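Local coordinates for protein response regulator aspartate phosphatase I (Bacillus subtilis subsp. subtilis, PDB 4I1A) that dephosphorylates the sporulation phosphotransferase Spo0F and activates excision and transfer of the mobile element ICEBs1 by inactivating its repressor ImmR, at residues 334-348 with 357-371. Numbering follows the deposited sequence.
Sequences FADVENFSIEVADYF and SNEYYRMSIEARRKI
Tyr360 is the knob in one hollow, its side chain set among Ser341, Val344, Ala345 and Phe348. Val344 CG1 sits over one face of the Tyr360 ring, 3.8 Å from its centroid, while Ser341 CB meets the ring edge. Ala345, a bare methyl, leaves room for two tyrosines: its CB touches Tyr360 CB and lies over the face of the Tyr361 ring. Tyr361 CB points away from helix 334-348, but CG anti to the carbonyl carbon (chi1 -73°) brings the ring back, and Tyr361 OH donates to the anti lone pair of Asp346 OD1 at 2.7 Å. Ser357 OG donates a hydrogen bond to Ala345 O (2.7 Å).

Small residues let the backbones run close: Ser341 OG packs on Ser364 CB and, buried, is satisfied by donating to Val337 O in its own helix. The extended Glu338 fills a second hollow between Ser364, Ala367, Arg368 and Ile371, and Ala367 CB abuts Val337 CG1 at 3.7 Å. Lys370 lays its aliphatic chain over the Phe334 ring, CB 3.9 Å from the centroid. With axes 7.8 Å apart at 160°, the helices form an antiparallel hairpin, consistent with the helix pair of a tetratricopeptide repeat, here the predicted sixth.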
loop_
_atom_site.group_PDB
_atom_site.type_symbol
_atom_site.label_atom_id
_atom_site.label_comp_id
_atom_site.label_asym_id
_atom_site.label_seq_id
_atom_site.Cartn_x
_atom_site.Cartn_y
_atom_site.Cartn_z
ATOM N N PHE A 334 -6.118 -11.658 4.117
ATOM C CA PHE A 334 -5.348 -12.191 5.228
ATOM C C PHE A 334 -4.155 -11.330 5.652
ATOM O O PHE A 334 -3.784 -11.323 6.824
ATOM C CB PHE A 334 -4.943 -13.632 4.920
ATOM C CG PHE A 334 -6.119 -14.532 4.676
ATOM C CD1 PHE A 334 -7.083 -14.705 5.658
ATOM C CD2 PHE A 334 -6.275 -15.194 3.462
ATOM C CE1 PHE A 334 -8.190 -15.532 5.441
ATOM C CE2 PHE A 334 -7.372 -16.019 3.237
ATOM C CZ PHE A 334 -8.339 -16.185 4.232
ATOM N N ALA A 335 -3.577 -10.592 4.708
ATOM C CA ALA A 335 -2.523 -9.630 5.037
ATOM C C ALA A 335 -3.057 -8.567 6.003
ATOM O O ALA A 335 -2.467 -8.327 7.064
ATOM C CB ALA A 335 -1.936 -8.987 3.767
ATOM N N ASP A 336 -4.184 -7.954 5.640
ATOM C CA ASP A 336 -4.904 -7.024 6.524
ATOM C C ASP A 336 -5.248 -7.645 7.862
ATOM O O ASP A 336 -5.082 -7.013 8.888
ATOM C CB ASP A 336 -6.167 -6.518 5.852
ATOM C CG ASP A 336 -5.868 -5.581 4.713
ATOM O OD1 ASP A 336 -4.730 -5.082 4.655
ATOM O OD2 ASP A 336 -6.767 -5.338 3.889
ATOM N N VAL A 337 -5.693 -8.895 7.853
ATOM C CA VAL A 337 -6.035 -9.584 9.098
ATOM C C VAL A 337 -4.800 -9.830 9.956
ATOM O O VAL A 337 -4.833 -9.690 11.179
ATOM C CB VAL A 337 -6.748 -10.940 8.828
ATOM C CG1 VAL A 337 -6.866 -11.771 10.125
ATOM C CG2 VAL A 337 -8.114 -10.711 8.209
ATOM N N GLU A 338 -3.709 -10.204 9.302
ATOM C CA GLU A 338 -2.474 -10.480 10.004
ATOM C C GLU A 338 -1.906 -9.202 10.629
ATOM O O GLU A 338 -1.611 -9.155 11.819
ATOM C CB GLU A 338 -1.464 -11.096 9.040
ATOM C CG GLU A 338 -0.116 -11.380 9.659
ATOM C CD GLU A 338 0.988 -11.467 8.612
ATOM O OE1 GLU A 338 2.042 -12.074 8.895
ATOM O OE2 GLU A 338 0.803 -10.910 7.507
ATOM N N ASN A 339 -1.773 -8.160 9.822
ATOM C CA ASN A 339 -1.228 -6.905 10.304
ATOM C C ASN A 339 -2.095 -6.222 11.365
ATOM O O ASN A 339 -1.587 -5.800 12.406
ATOM C CB ASN A 339 -0.921 -5.970 9.120
ATOM C CG ASN A 339 0.177 -6.532 8.212
ATOM O OD1 ASN A 339 0.271 -6.170 7.038
ATOM N ND2 ASN A 339 1.009 -7.431 8.759
ATOM N N PHE A 340 -3.398 -6.128 11.116
ATOM C CA PHE A 340 -4.287 -5.469 12.066
ATOM C C PHE A 340 -4.459 -6.228 13.369
ATOM O O PHE A 340 -4.531 -5.621 14.443
ATOM C CB PHE A 340 -5.645 -5.154 11.441
ATOM C CG PHE A 340 -5.652 -3.892 10.670
ATOM C CD1 PHE A 340 -5.933 -2.696 11.302
ATOM C CD2 PHE A 340 -5.337 -3.882 9.314
ATOM C CE1 PHE A 340 -5.927 -1.499 10.588
ATOM C CE2 PHE A 340 -5.324 -2.691 8.588
ATOM C CZ PHE A 340 -5.621 -1.497 9.230
ATOM N N SER A 341 -4.533 -7.549 13.291
ATOM C CA SER A 341 -4.685 -8.336 14.510
ATOM C C SER A 341 -3.447 -8.258 15.421
ATOM O O SER A 341 -3.553 -8.402 16.654
ATOM C CB SER A 341 -5.003 -9.790 14.187
ATOM O OG SER A 341 -3.931 -10.413 13.514
ATOM N N ILE A 342 -2.278 -8.047 14.825
ATOM C CA ILE A 342 -1.081 -7.819 15.630
ATOM C C ILE A 342 -1.178 -6.469 16.361
ATOM O O ILE A 342 -0.853 -6.362 17.552
ATOM C CB ILE A 342 0.203 -7.876 14.780
ATOM C CG1 ILE A 342 0.532 -9.323 14.392
ATOM C CG2 ILE A 342 1.382 -7.205 15.521
ATOM C CD1 ILE A 342 1.604 -9.415 13.253
ATOM N N GLU A 343 -1.620 -5.438 15.646
ATOM C CA GLU A 343 -1.800 -4.122 16.255
ATOM C C GLU A 343 -2.809 -4.189 17.395
ATOM O O GLU A 343 -2.621 -3.578 18.448
ATOM C CB GLU A 343 -2.269 -3.113 15.213
ATOM C CG GLU A 343 -1.252 -2.853 14.120
ATOM C CD GLU A 343 -0.825 -1.414 14.080
ATOM O OE1 GLU A 343 -0.748 -0.846 12.967
ATOM O OE2 GLU A 343 -0.582 -0.846 15.169
ATOM N N VAL A 344 -3.873 -4.955 17.178
ATOM C CA VAL A 344 -4.902 -5.129 18.185
ATOM C C VAL A 344 -4.364 -5.921 19.370
ATOM O O VAL A 344 -4.611 -5.574 20.533
ATOM C CB VAL A 344 -6.173 -5.798 17.585
ATOM C CG1 VAL A 344 -7.182 -6.103 18.677
ATOM C CG2 VAL A 344 -6.797 -4.876 16.543
ATOM N N ALA A 345 -3.621 -6.981 19.068
ATOM C CA ALA A 345 -2.958 -7.773 20.098
ATOM C C ALA A 345 -1.971 -6.937 20.903
ATOM O O ALA A 345 -1.922 -7.075 22.133
ATOM C CB ALA A 345 -2.258 -8.978 19.497
ATOM N N ASP A 346 -1.188 -6.081 20.227
ATOM C CA ASP A 346 -0.212 -5.246 20.949
ATOM C C ASP A 346 -0.919 -4.309 21.923
ATOM O O ASP A 346 -0.537 -4.175 23.089
ATOM C CB ASP A 346 0.674 -4.426 19.998
ATOM C CG ASP A 346 1.656 -5.285 19.214
ATOM O OD1 ASP A 346 1.794 -6.491 19.531
ATOM O OD2 ASP A 346 2.284 -4.755 18.274
ATOM N N TYR A 347 -1.968 -3.678 21.422
ATOM C CA TYR A 347 -2.773 -2.746 22.187
ATOM C C TYR A 347 -3.351 -3.364 23.467
ATOM O O TYR A 347 -3.297 -2.753 24.533
ATOM C CB TYR A 347 -3.884 -2.172 21.290
ATOM C CG TYR A 347 -4.887 -1.325 22.031
ATOM C CD1 TYR A 347 -5.991 -1.902 22.655
ATOM C CD2 TYR A 347 -4.721 0.048 22.129
ATOM C CE1 TYR A 347 -6.905 -1.130 23.343
ATOM C CE2 TYR A 347 -5.627 0.825 22.830
ATOM C CZ TYR A 347 -6.720 0.234 23.429
ATOM O OH TYR A 347 -7.642 1.014 24.116
ATOM N N PHE A 348 -3.904 -4.565 23.360
ATOM C CA PHE A 348 -4.444 -5.250 24.532
ATOM C C PHE A 348 -3.333 -5.715 25.480
ATOM O O PHE A 348 -3.524 -5.765 26.701
ATOM C CB PHE A 348 -5.352 -6.420 24.124
ATOM C CG PHE A 348 -6.676 -5.984 23.554
ATOM C CD1 PHE A 348 -7.399 -4.968 24.156
ATOM C CD2 PHE A 348 -7.172 -6.555 22.388
ATOM C CE1 PHE A 348 -8.617 -4.538 23.618
ATOM C CE2 PHE A 348 -8.376 -6.136 21.850
ATOM C CZ PHE A 348 -9.098 -5.125 22.466
ATOM N N SER A 357 -5.444 -10.290 24.194
ATOM C CA SER A 357 -4.200 -10.130 23.456
ATOM C C SER A 357 -3.747 -11.453 22.838
ATOM O O SER A 357 -3.316 -11.481 21.692
ATOM C CB SER A 357 -3.110 -9.588 24.401
ATOM O OG SER A 357 -1.900 -9.324 23.713
ATOM N N ASN A 358 -3.843 -12.547 23.602
ATOM C CA ASN A 358 -3.516 -13.873 23.076
ATOM C C ASN A 358 -4.418 -14.314 21.927
ATOM O O ASN A 358 -3.940 -14.897 20.949
ATOM C CB ASN A 358 -3.542 -14.922 24.182
ATOM C CG ASN A 358 -2.225 -15.014 24.921
ATOM O OD1 ASN A 358 -1.390 -14.094 24.872
ATOM N ND2 ASN A 358 -2.033 -16.123 25.621
ATOM N N GLU A 359 -5.717 -14.030 22.059
ATOM C CA GLU A 359 -6.701 -14.362 21.031
ATOM C C GLU A 359 -6.325 -13.751 19.703
ATOM O O GLU A 359 -6.460 -14.377 18.662
ATOM C CB GLU A 359 -8.099 -13.891 21.444
ATOM C CG GLU A 359 -9.110 -13.851 20.298
ATOM C CD GLU A 359 -10.551 -13.777 20.785
ATOM O OE1 GLU A 359 -10.935 -14.598 21.647
ATOM O OE2 GLU A 359 -11.297 -12.892 20.311
ATOM N N TYR A 360 -5.801 -12.536 19.748
ATOM C CA TYR A 360 -5.452 -11.832 18.528
ATOM C C TYR A 360 -4.061 -12.181 17.983
ATOM O O TYR A 360 -3.840 -12.121 16.768
ATOM C CB TYR A 360 -5.676 -10.317 18.702
ATOM C CG TYR A 360 -7.142 -9.972 18.544
ATOM C CD1 TYR A 360 -7.710 -9.850 17.274
ATOM C CD2 TYR A 360 -7.969 -9.820 19.654
ATOM C CE1 TYR A 360 -9.042 -9.572 17.112
ATOM C CE2 TYR A 360 -9.319 -9.527 19.508
ATOM C CZ TYR A 360 -9.847 -9.412 18.230
ATOM O OH TYR A 360 -11.175 -9.136 18.054
ATOM N N TYR A 361 -3.134 -12.571 18.857
ATOM C CA TYR A 361 -1.855 -13.115 18.377
ATOM C C TYR A 361 -2.132 -14.434 17.666
ATOM O O TYR A 361 -1.560 -14.693 16.601
ATOM C CB TYR A 361 -0.819 -13.303 19.507
ATOM C CG TYR A 361 -0.222 -11.994 20.011
ATOM C CD1 TYR A 361 0.355 -11.082 19.124
ATOM C CD2 TYR A 361 -0.239 -11.669 21.373
ATOM C CE1 TYR A 361 0.903 -9.873 19.580
ATOM C CE2 TYR A 361 0.297 -10.465 21.835
ATOM C CZ TYR A 361 0.861 -9.569 20.927
ATOM O OH TYR A 361 1.384 -8.373 21.354
ATOM N N ARG A 362 -3.040 -15.236 18.234
ATOM C CA ARG A 362 -3.433 -16.515 17.630
ATOM C C ARG A 362 -4.031 -16.293 16.265
ATOM O O ARG A 362 -3.765 -17.042 15.333
ATOM C CB ARG A 362 -4.444 -17.265 18.501
ATOM C CG ARG A 362 -3.856 -17.777 19.826
ATOM C CD ARG A 362 -4.809 -18.707 20.568
ATOM N NE ARG A 362 -4.125 -19.946 20.904
ATOM C CZ ARG A 362 -4.613 -21.157 20.688
ATOM N NH1 ARG A 362 -5.816 -21.299 20.161
ATOM N NH2 ARG A 362 -3.899 -22.224 21.013
ATOM N N MET A 363 -4.817 -15.232 16.140
ATOM C CA MET A 363 -5.479 -14.950 14.877
ATOM C C MET A 363 -4.484 -14.547 13.808
ATOM O O MET A 363 -4.613 -14.945 12.645
ATOM C CB MET A 363 -6.542 -13.864 15.034
ATOM C CG MET A 363 -7.449 -13.768 13.821
ATOM S SD MET A 363 -8.875 -12.767 14.182
ATOM C CE MET A 363 -8.061 -11.220 14.107
ATOM N N SER A 364 -3.491 -13.754 14.201
ATOM C CA SER A 364 -2.428 -13.364 13.280
ATOM C C SER A 364 -1.652 -14.587 12.788
ATOM O O SER A 364 -1.243 -14.623 11.624
ATOM C CB SER A 364 -1.463 -12.375 13.934
ATOM O OG SER A 364 -0.751 -13.011 14.988
ATOM N N ILE A 365 -1.439 -15.575 13.664
ATOM C CA ILE A 365 -0.737 -16.800 13.267
ATOM C C ILE A 365 -1.506 -17.512 12.150
ATOM O O ILE A 365 -0.942 -17.888 11.113
ATOM C CB ILE A 365 -0.593 -17.814 14.420
ATOM C CG1 ILE A 365 0.053 -17.192 15.660
ATOM C CG2 ILE A 365 0.165 -19.040 13.953
ATOM C CD1 ILE A 365 1.415 -16.710 15.464
ATOM N N GLU A 366 -2.796 -17.703 12.396
ATOM C CA GLU A 366 -3.715 -18.331 11.452
ATOM C C GLU A 366 -3.752 -17.602 10.115
ATOM O O GLU A 366 -3.698 -18.243 9.064
ATOM C CB GLU A 366 -5.129 -18.388 12.051
ATOM C CG GLU A 366 -5.688 -19.788 12.207
ATOM C CD GLU A 366 -5.931 -20.472 10.867
ATOM O OE1 GLU A 366 -6.955 -20.150 10.217
ATOM O OE2 GLU A 366 -5.098 -21.326 10.466
ATOM N N ALA A 367 -3.850 -16.270 10.159
ATOM C CA ALA A 367 -3.873 -15.475 8.934
ATOM C C ALA A 367 -2.589 -15.675 8.132
ATOM O O ALA A 367 -2.628 -15.813 6.903
ATOM C CB ALA A 367 -4.099 -14.006 9.236
ATOM N N ARG A 368 -1.460 -15.690 8.838
ATOM C CA ARG A 368 -0.154 -15.922 8.225
ATOM C C ARG A 368 -0.144 -17.290 7.539
ATOM O O ARG A 368 0.272 -17.412 6.386
ATOM C CB ARG A 368 0.954 -15.833 9.282
ATOM C CG ARG A 368 2.383 -16.124 8.794
ATOM C CD ARG A 368 3.144 -17.063 9.769
ATOM N NE ARG A 368 2.830 -18.483 9.560
ATOM C CZ ARG A 368 3.519 -19.502 10.075
ATOM N NH1 ARG A 368 4.579 -19.279 10.837
ATOM N NH2 ARG A 368 3.150 -20.751 9.820
ATOM N N ARG A 369 -0.615 -18.315 8.246
ATOM C CA ARG A 369 -0.710 -19.650 7.663
ATOM C C ARG A 369 -1.560 -19.666 6.397
ATOM O O ARG A 369 -1.224 -20.339 5.425
ATOM C CB ARG A 369 -1.232 -20.656 8.683
ATOM C CG ARG A 369 -0.206 -20.964 9.778
ATOM C CD ARG A 369 -0.697 -21.995 10.777
ATOM N NE ARG A 369 0.401 -22.419 11.648
ATOM C CZ ARG A 369 0.308 -22.566 12.968
ATOM N NH1 ARG A 369 -0.843 -22.329 13.590
ATOM N NH2 ARG A 369 1.368 -22.953 13.670
ATOM N N LYS A 370 -2.643 -18.900 6.397
ATOM C CA LYS A 370 -3.500 -18.834 5.227
ATOM C C LYS A 370 -2.822 -18.149 4.048
ATOM O O LYS A 370 -3.063 -18.518 2.899
ATOM C CB LYS A 370 -4.847 -18.190 5.568
ATOM C CG LYS A 370 -5.781 -19.172 6.259
ATOM C CD LYS A 370 -7.066 -18.529 6.710
ATOM C CE LYS A 370 -8.091 -19.586 7.099
ATOM N NZ LYS A 370 -8.412 -20.479 5.940
ATOM N N ILE A 371 -1.962 -17.173 4.327
ATOM C CA ILE A 371 -1.174 -16.547 3.266
ATOM C C ILE A 371 -0.196 -17.547 2.624
ATOM O O ILE A 371 -0.174 -17.682 1.410
ATOM C CB ILE A 371 -0.421 -15.282 3.753
ATOM C CG1 ILE A 371 -1.413 -14.205 4.183
ATOM C CG2 ILE A 371 0.493 -14.721 2.647
ATOM C CD1 ILE A 371 -0.753 -12.991 4.809
#